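Local coordinates for dextranase (Pseudarthrobacter oxydans, PDB 6NZS), which catalyses the endohydrolysis of (1->6)-alpha-D-glucosidic linkages in dextran, as a member of glycoside hydrolase family 49, at residues Q106-S110 against A111-Q115; Y345-E348 against Q349-H352; V361-Y365 against W366-G370. All blocks are in the same frame, centred on the assembly; numbering follows the deposited sequence.

Interaction 1: Q106-S110 against A111-Q115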
loop_
_atom_site.group_PDB
_atom_site.type_symbol
_atom_site.label_atom_id
_atom_site.label_comp_id
_atom_site.label_asym_id
_atom_site.label_seq_id
_atom_site.Cartn_x
_atom_site.Cartn_y
_atom_site.Cartn_z
ATOM N N GLN A 106 -24.991 13.281 -8.334
ATOM C CA GLN A 106 -24.742 14.224 -7.261
ATOM C C GLN A 106 -24.022 15.447 -7.810
ATOM O O GLN A 106 -23.319 15.383 -8.824
ATOM C CB GLN A 106 -23.875 13.577 -6.186
ATOM C CG GLN A 106 -24.539 12.394 -5.492
ATOM C CD GLN A 106 -23.541 11.550 -4.738
ATOM O OE1 GLN A 106 -22.570 11.075 -5.314
ATOM N NE2 GLN A 106 -23.767 11.368 -3.442
ATOM N N THR A 107 -24.201 16.575 -7.133
ATOM C CA THR A 107 -23.603 17.821 -7.580
ATOM C C THR A 107 -22.779 18.445 -6.464
ATOM O O THR A 107 -22.898 18.091 -5.285
ATOM C CB THR A 107 -24.660 18.809 -8.071
ATOM O OG1 THR A 107 -25.625 19.018 -7.038
ATOM C CG2 THR A 107 -25.342 18.274 -9.330
ATOM N N ILE A 108 -21.922 19.383 -6.864
ATOM C CA ILE A 108 -21.093 20.141 -5.940
ATOM C C ILE A 108 -21.298 21.620 -6.228
ATOM O O ILE A 108 -21.673 22.016 -7.333
ATOM C CB ILE A 108 -19.596 19.775 -6.031
ATOM C CG1 ILE A 108 -19.108 19.832 -7.479
ATOM C CG2 ILE A 108 -19.353 18.396 -5.439
ATOM C CD1 ILE A 108 -17.612 19.614 -7.625
ATOM N N THR A 109 -21.047 22.436 -5.210
ATOM C CA THR A 109 -21.256 23.872 -5.333
ATOM C C THR A 109 -19.973 24.651 -5.605
ATOM O O THR A 109 -20.049 25.806 -6.037
ATOM C CB THR A 109 -21.990 24.416 -4.098
ATOM O OG1 THR A 109 -21.309 24.009 -2.911
ATOM C CG2 THR A 109 -23.420 23.879 -4.055
ATOM N N SER A 110 -18.806 24.050 -5.413
ATOM C CA SER A 110 -17.556 24.767 -5.612
ATOM C C SER A 110 -16.433 23.756 -5.731
ATOM O O SER A 110 -16.580 22.587 -5.362
ATOM C CB SER A 110 -17.272 25.705 -4.440
ATOM O OG SER A 110 -16.925 24.962 -3.290
ATOM N N ALA A 111 -15.286 24.239 -6.209
ATOM C CA ALA A 111 -14.106 23.391 -6.277
ATOM C C ALA A 111 -13.608 23.002 -4.895
ATOM O O ALA A 111 -12.897 21.997 -4.761
ATOM C CB ALA A 111 -13.000 24.088 -7.074
ATOM N N ASP A 112 -13.984 23.764 -3.864
ATOM C CA ASP A 112 -13.619 23.410 -2.498
ATOM C C ASP A 112 -14.285 22.120 -2.045
ATOM O O ASP A 112 -13.800 21.484 -1.102
ATOM C CB ASP A 112 -13.992 24.535 -1.532
ATOM C CG ASP A 112 -13.276 24.412 -0.200
ATOM O OD1 ASP A 112 -12.032 24.320 -0.208
ATOM O OD2 ASP A 112 -13.951 24.412 0.846
ATOM N N GLN A 113 -15.378 21.719 -2.691
ATOM C CA GLN A 113 -16.012 20.440 -2.397
ATOM C C GLN A 113 -15.331 19.270 -3.089
ATOM O O GLN A 113 -15.828 18.141 -3.017
ATOM C CB GLN A 113 -17.509 20.489 -2.719
ATOM C CG GLN A 113 -18.297 21.345 -1.731
ATOM C CD GLN A 113 -19.781 21.064 -1.763
ATOM O OE1 GLN A 113 -20.332 20.698 -2.796
ATOM N NE2 GLN A 113 -20.438 21.223 -0.617
ATOM N N VAL A 114 -14.206 19.501 -3.752
ATOM C CA VAL A 114 -13.336 18.424 -4.199
ATOM C C VAL A 114 -12.006 18.622 -3.497
ATOM O O VAL A 114 -11.274 19.574 -3.800
ATOM C CB VAL A 114 -13.152 18.410 -5.719
ATOM C CG1 VAL A 114 -12.215 17.272 -6.104
ATOM C CG2 VAL A 114 -14.485 18.260 -6.416
ATOM N N GLN A 115 -11.678 17.727 -2.575
ATOM C CA GLN A 115 -10.419 17.805 -1.849
ATOM C C GLN A 115 -9.409 16.828 -2.436
ATOM O O GLN A 115 -9.762 15.713 -2.830
ATOM C CB GLN A 115 -10.642 17.530 -0.365
ATOM C CG GLN A 115 -11.388 18.695 0.302
ATOM C CD GLN A 115 -10.559 19.975 0.302
ATOM O OE1 GLN A 115 -9.390 19.955 0.670
ATOM N NE2 GLN A 115 -11.160 21.091 -0.115
HETATM O O HOH W 1 -22.708 19.177 -2.604
#

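Interaction 2: Y345-E348 against Q349-H352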
loop_
_atom_site.group_PDB
_atom_site.type_symbol
_atom_site.label_atom_id
_atom_site.label_comp_id
_atom_site.label_asym_id
_atom_site.label_seq_id
_atom_site.Cartn_x
_atom_site.Cartn_y
_atom_site.Cartn_z
ATOM N N TYR A 345 12.304 -15.386 -1.268
ATOM C CA TYR A 345 12.870 -16.429 -0.430
ATOM C C TYR A 345 14.262 -16.764 -0.937
ATOM O O TYR A 345 14.553 -16.619 -2.126
ATOM C CB TYR A 345 12.016 -17.688 -0.462
ATOM C CG TYR A 345 10.694 -17.543 0.249
ATOM C CD1 TYR A 345 10.640 -17.198 1.594
ATOM C CD2 TYR A 345 9.502 -17.752 -0.420
ATOM C CE1 TYR A 345 9.426 -17.063 2.246
ATOM C CE2 TYR A 345 8.286 -17.622 0.222
ATOM C CZ TYR A 345 8.257 -17.278 1.553
ATOM O OH TYR A 345 7.046 -17.153 2.194
ATOM N N GLY A 346 15.118 -17.222 -0.023
ATOM C CA GLY A 346 16.500 -17.523 -0.331
ATOM C C GLY A 346 17.435 -16.679 0.518
ATOM O O GLY A 346 17.206 -16.484 1.717
ATOM N N ASN A 347 18.488 -16.177 -0.109
ATOM C CA ASN A 347 19.411 -15.295 0.596
ATOM C C ASN A 347 18.793 -13.904 0.631
ATOM O O ASN A 347 18.837 -13.164 -0.355
ATOM C CB ASN A 347 20.785 -15.289 -0.060
ATOM C CG ASN A 347 21.818 -14.583 0.794
ATOM O OD1 ASN A 347 21.524 -13.567 1.430
ATOM N ND2 ASN A 347 23.032 -15.122 0.828
ATOM N N GLU A 348 18.244 -13.538 1.790
ATOM C CA GLU A 348 17.584 -12.247 1.946
ATOM C C GLU A 348 18.554 -11.073 1.997
ATOM O O GLU A 348 18.101 -9.921 2.018
ATOM C CB GLU A 348 16.685 -12.278 3.185
ATOM C CG GLU A 348 15.627 -13.378 3.115
ATOM C CD GLU A 348 14.668 -13.388 4.301
ATOM O OE1 GLU A 348 14.884 -12.626 5.265
ATOM O OE2 GLU A 348 13.699 -14.175 4.268
ATOM N N GLN A 349 19.863 -11.317 2.000
ATOM C CA GLN A 349 20.844 -10.244 2.039
ATOM C C GLN A 349 21.475 -9.948 0.682
ATOM O O GLN A 349 22.272 -9.012 0.583
ATOM C CB GLN A 349 21.938 -10.560 3.071
ATOM C CG GLN A 349 21.439 -10.587 4.511
ATOM C CD GLN A 349 22.578 -10.568 5.522
ATOM O OE1 GLN A 349 23.625 -9.963 5.288
ATOM N NE2 GLN A 349 22.375 -11.238 6.653
ATOM N N THR A 350 21.130 -10.696 -0.367
ATOM C CA THR A 350 21.771 -10.520 -1.671
ATOM C C THR A 350 20.746 -10.363 -2.787
ATOM O O THR A 350 20.951 -10.818 -3.913
ATOM C CB THR A 350 22.742 -11.659 -1.978
ATOM O OG1 THR A 350 22.020 -12.885 -2.060
ATOM C CG2 THR A 350 23.814 -11.773 -0.886
ATOM N N PHE A 351 19.630 -9.692 -2.505
ATOM C CA PHE A 351 18.571 -9.471 -3.495
ATOM C C PHE A 351 18.156 -8.006 -3.399
ATOM O O PHE A 351 17.264 -7.643 -2.626
ATOM C CB PHE A 351 17.395 -10.416 -3.272
ATOM C CG PHE A 351 16.483 -10.516 -4.456
ATOM C CD1 PHE A 351 16.759 -11.402 -5.490
ATOM C CD2 PHE A 351 15.350 -9.717 -4.542
ATOM C CE1 PHE A 351 15.925 -11.487 -6.589
ATOM C CE2 PHE A 351 14.510 -9.800 -5.636
ATOM C CZ PHE A 351 14.794 -10.683 -6.659
ATOM N N HIS A 352 18.785 -7.163 -4.201
ATOM C CA HIS A 352 18.726 -5.720 -4.012
ATOM C C HIS A 352 17.681 -5.113 -4.932
ATOM O O HIS A 352 17.811 -5.178 -6.159
ATOM C CB HIS A 352 20.112 -5.120 -4.234
ATOM C CG HIS A 352 21.165 -5.806 -3.423
ATOM N ND1 HIS A 352 21.132 -5.842 -2.045
ATOM C CD2 HIS A 352 22.249 -6.531 -3.791
ATOM C CE1 HIS A 352 22.163 -6.541 -1.599
ATOM N NE2 HIS A 352 22.855 -6.971 -2.638
HETATM O O HOH W 2 19.112 -8.287 -0.143
#

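Interaction 3: V361-Y365 against W366-G370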
loop_
_atom_site.group_PDB
_atom_site.type_symbol
_atom_site.label_atom_id
_atom_site.label_comp_id
_atom_site.label_asym_id
_atom_site.label_seq_id
_atom_site.Cartn_x
_atom_site.Cartn_y
_atom_site.Cartn_z
ATOM N N VAL A 361 -3.525 -1.447 -5.183
ATOM C CA VAL A 361 -4.896 -0.956 -5.062
ATOM C C VAL A 361 -5.834 -2.126 -4.796
ATOM O O VAL A 361 -5.535 -3.277 -5.120
ATOM C CB VAL A 361 -5.377 -0.181 -6.315
ATOM C CG1 VAL A 361 -4.492 1.025 -6.569
ATOM C CG2 VAL A 361 -5.399 -1.077 -7.547
ATOM N N GLY A 362 -6.992 -1.818 -4.222
ATOM C CA GLY A 362 -7.995 -2.860 -4.030
ATOM C C GLY A 362 -7.604 -3.950 -3.053
ATOM O O GLY A 362 -7.911 -5.129 -3.284
ATOM N N SER A 363 -6.979 -3.581 -1.939
ATOM C CA SER A 363 -6.498 -4.553 -0.954
ATOM C C SER A 363 -7.568 -4.789 0.118
ATOM O O SER A 363 -7.439 -4.412 1.286
ATOM C CB SER A 363 -5.182 -4.079 -0.353
ATOM O OG SER A 363 -4.161 -4.052 -1.338
ATOM N N TRP A 364 -8.649 -5.453 -0.302
ATOM C CA TRP A 364 -9.818 -5.590 0.563
ATOM C C TRP A 364 -9.648 -6.658 1.638
ATOM O O TRP A 364 -10.101 -6.467 2.771
ATOM C CB TRP A 364 -11.048 -5.893 -0.289
ATOM C CG TRP A 364 -11.244 -4.915 -1.404
ATOM C CD1 TRP A 364 -11.025 -5.130 -2.741
ATOM C CD2 TRP A 364 -11.695 -3.560 -1.284
ATOM N NE1 TRP A 364 -11.322 -3.997 -3.457
ATOM C CE2 TRP A 364 -11.735 -3.018 -2.591
ATOM C CE3 TRP A 364 -12.079 -2.757 -0.207
ATOM C CZ2 TRP A 364 -12.136 -1.703 -2.844
ATOM C CZ3 TRP A 364 -12.479 -1.445 -0.454
ATOM C CH2 TRP A 364 -12.503 -0.933 -1.764
ATOM N N TYR A 365 -9.035 -7.791 1.293
ATOM C CA TYR A 365 -8.882 -8.891 2.235
ATOM C C TYR A 365 -7.822 -8.557 3.282
ATOM O O TYR A 365 -6.908 -7.769 3.038
ATOM C CB TYR A 365 -8.404 -10.141 1.486
ATOM C CG TYR A 365 -9.370 -10.730 0.484
ATOM C CD1 TYR A 365 -10.673 -11.074 0.853
ATOM C CD2 TYR A 365 -8.977 -10.951 -0.833
ATOM C CE1 TYR A 365 -11.547 -11.624 -0.070
ATOM C CE2 TYR A 365 -9.844 -11.501 -1.763
ATOM C CZ TYR A 365 -11.131 -11.831 -1.377
ATOM O OH TYR A 365 -12.000 -12.375 -2.307
ATOM N N TRP A 366 -7.934 -9.194 4.453
ATOM C CA TRP A 366 -6.794 -9.266 5.354
ATOM C C TRP A 366 -5.622 -9.930 4.637
ATOM O O TRP A 366 -5.777 -10.587 3.604
ATOM C CB TRP A 366 -7.131 -10.145 6.565
ATOM C CG TRP A 366 -8.051 -9.524 7.558
ATOM C CD1 TRP A 366 -8.219 -8.192 7.803
ATOM C CD2 TRP A 366 -8.947 -10.211 8.444
ATOM N NE1 TRP A 366 -9.161 -8.007 8.790
ATOM C CE2 TRP A 366 -9.621 -9.231 9.202
ATOM C CE3 TRP A 366 -9.249 -11.559 8.663
ATOM C CZ2 TRP A 366 -10.584 -9.554 10.164
ATOM C CZ3 TRP A 366 -10.204 -11.879 9.634
ATOM C CH2 TRP A 366 -10.857 -10.879 10.366
ATOM N N GLN A 367 -4.432 -9.777 5.220
ATOM C CA GLN A 367 -3.212 -10.417 4.735
ATOM C C GLN A 367 -2.802 -9.919 3.355
ATOM O O GLN A 367 -2.049 -10.588 2.640
ATOM C CB GLN A 367 -3.299 -11.950 4.792
ATOM C CG GLN A 367 -3.789 -12.459 6.150
ATOM C CD GLN A 367 -3.753 -13.969 6.265
ATOM O OE1 GLN A 367 -4.734 -14.653 5.971
ATOM N NE2 GLN A 367 -2.614 -14.497 6.690
ATOM N N THR A 368 -3.274 -8.732 2.970
ATOM C CA THR A 368 -2.845 -8.092 1.731
ATOM C C THR A 368 -1.672 -7.153 2.014
ATOM O O THR A 368 -1.699 -5.966 1.723
ATOM C CB THR A 368 -4.020 -7.385 1.066
ATOM O OG1 THR A 368 -4.709 -6.567 2.028
ATOM C CG2 THR A 368 -4.980 -8.427 0.517
ATOM N N ASP A 369 -0.624 -7.744 2.590
ATOM C CA ASP A 369 0.562 -7.006 3.009
ATOM C C ASP A 369 1.139 -6.209 1.850
ATOM O O ASP A 369 1.178 -6.685 0.707
ATOM C CB ASP A 369 1.668 -7.982 3.441
ATOM C CG ASP A 369 1.298 -8.863 4.641
ATOM O OD1 ASP A 369 0.101 -9.029 4.979
ATOM O OD2 ASP A 369 2.248 -9.428 5.244
ATOM N N GLY A 370 1.631 -5.008 2.169
ATOM C CA GLY A 370 2.439 -4.227 1.254
ATOM C C GLY A 370 3.832 -4.801 1.077
ATOM O O GLY A 370 4.061 -6.006 1.245
#

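Interaction 1: Q106-S110 against A111-Q115
Gln-113 reaches back to Thr-109 because its CG lies anti to its own carbonyl carbon, beside the backbone N (chi1 -71°), and the chain then runs extended (chi2 -162°). That path carries the carboxamide past Ile-108 in the opposite sense to the isoleucine side chain, with OE1 3.4 Å from Ile-108 CB. There OE1 accepts the backbone N-H of Thr-109 at 3.1 Å, in a fairly straight bond (161° at the hydrogen) whose donor stands above the carbonyl plane. Water 1 provides a second proton, lying 2.8 Å from Gln-113 OE1 and donating also to Thr-107 O at 2.9 Å. A short 3-10 segment, residues 111-113, turns the chain, with Gln-113 N donating to Ser-110 O at 3.1 Å. Ser-110 OG lies 3.2 Å from Asp-112 N, a weak bond that approximates an ST turn. On the apolar side, Ile-108 CD1 meets Val-114 CG2 at 3.6 Å, and both residues pack on Phe-150 of strand 144-150. The last part of the loop between strands 96-102 and 114-117 of the N-terminal Ig-like domain is thus held by a side chain as well as by backbone. With two protons directed at OE1, the Gln-113 amide is probably held in this orientation: its oxygen serves backbone N-H and water, a role its NE2 could not take, being a donor.

Interaction 2: Y345-E348 against Q349-H352
Asn-347 and Gln-349 form an Asx turn inside a type I beta turn, which runs from Asn-347 to Thr-350 and links strands 342-346 and 351-361 of the beta-solenoid. The evidence for the first is that Gln-349 N donates to Asn-347 OD1 at 2.9 Å, with the donor in the carbonyl plane and a C=O...N angle of 153°. Placing CG anti to the backbone N (chi1 -170°) turns this carboxamide toward the residues that follow, where OD1 meets the N-H of Gln-349. The beta turn itself is closed by a long, weak bond from Thr-350 N to Asn-347 O, 3.4 Å apart though nearly straight, so the Asn-347 side chain adds a shorter clasp to a loose backbone one. Thr-350 crosses the asparagine at about a right angle, its OG1 lying 3.3 Å from Asn-347 CG and its CG2 3.7 Å from Asn-347 OD1. A second shell positions Asn-347: Asp-322 OD1 takes the N-H of Asn-347 ND2, fixing which end of the amide is oxygen, and Ser-320 OG bonds to Asn-347 O. Further out, Lys-375 NZ binds Gln-349 OE1 from the loop between strands 371-372 and 377-380, while the ring of Phe-351 turns away into the packing on Leu-327. Water 2 bridges the turn to the start of strand 351-361, accepting the backbone N-H of Phe-351 at 2.8 Å and lying 2.9 Å from Glu-348 O.

Interaction 3: V361-Y365 against W366-G370
Thr-368 OG1 is gripped from two directions: it donates to Tyr-365 O at 2.7 Å, and it accepts the backbone N-H of Asn-387 from the loop between strands 382-386 and 391-392. The hydroxyl stands nearly in line with the tyrosine carbonyl, the C=O...O angle being 164°. A chi1 of 49° places OG1 between the backbone N and the carbonyl carbon of Thr-368, and the same rotation leaves CG2 beside the backbone N, alongside the tyrosine, 3.2 Å from Tyr-365 O and 3.9 Å from Tyr-365 CB. Both branches of the threonine, polar and apolar, thus meet the tyrosine backbone inside the bend. From the other flank Ser-363 closes in, its CB 3.5 Å from Thr-368 OG1, while its own hydroxyl is engaged elsewhere, by Asn-385 O and Gln-360 NE2. The same Gln-360 NE2 also binds Thr-368 O, so one amide spans the two ends of the bend. A valine in place of Thr-368 would probably leave Tyr-365 O and the N-H of Asn-387 without their common partner. Ser-363 and Thr-368 are each the centre of an inverse gamma turn, and their CA atoms come within 5.8 Å, which measures how tightly the chain is folded back. The rings of Trp-364 and Tyr-365 lead away from residues 366-370 into other parts of the protein, the first bonding Ser-58 OG through NE1, the second meeting the ring of Tyr-291. The arrangement is that of a buried loop between strands 351-361 and 371-372, one of the connections by which a parallel beta-solenoid passes from one face to another, here also set against the N-terminal Ig-like domain.

Overall arrangement
Interaction 1 comes first along the chain, in the N-terminal Ig-like domain, whereas interactions 2 and 3 follow in one beta-solenoid repeat. Strand 351-361 joins the latter two: residues 345-352 lead into it and residues 361-370 lead out of it toward strand 371-372, their centres about 24 Å apart. Interaction 1 lies farther off, its centre about 30 Å from that of interaction 3 and about 49 Å from that of interaction 2, on the opposite side of the chain's centre from the latter. None of the three touches another. Interaction 3, closest to the centre, has partners in both domains, whereas interactions 1 and 2 lie farther out, each a local turn of its own domain.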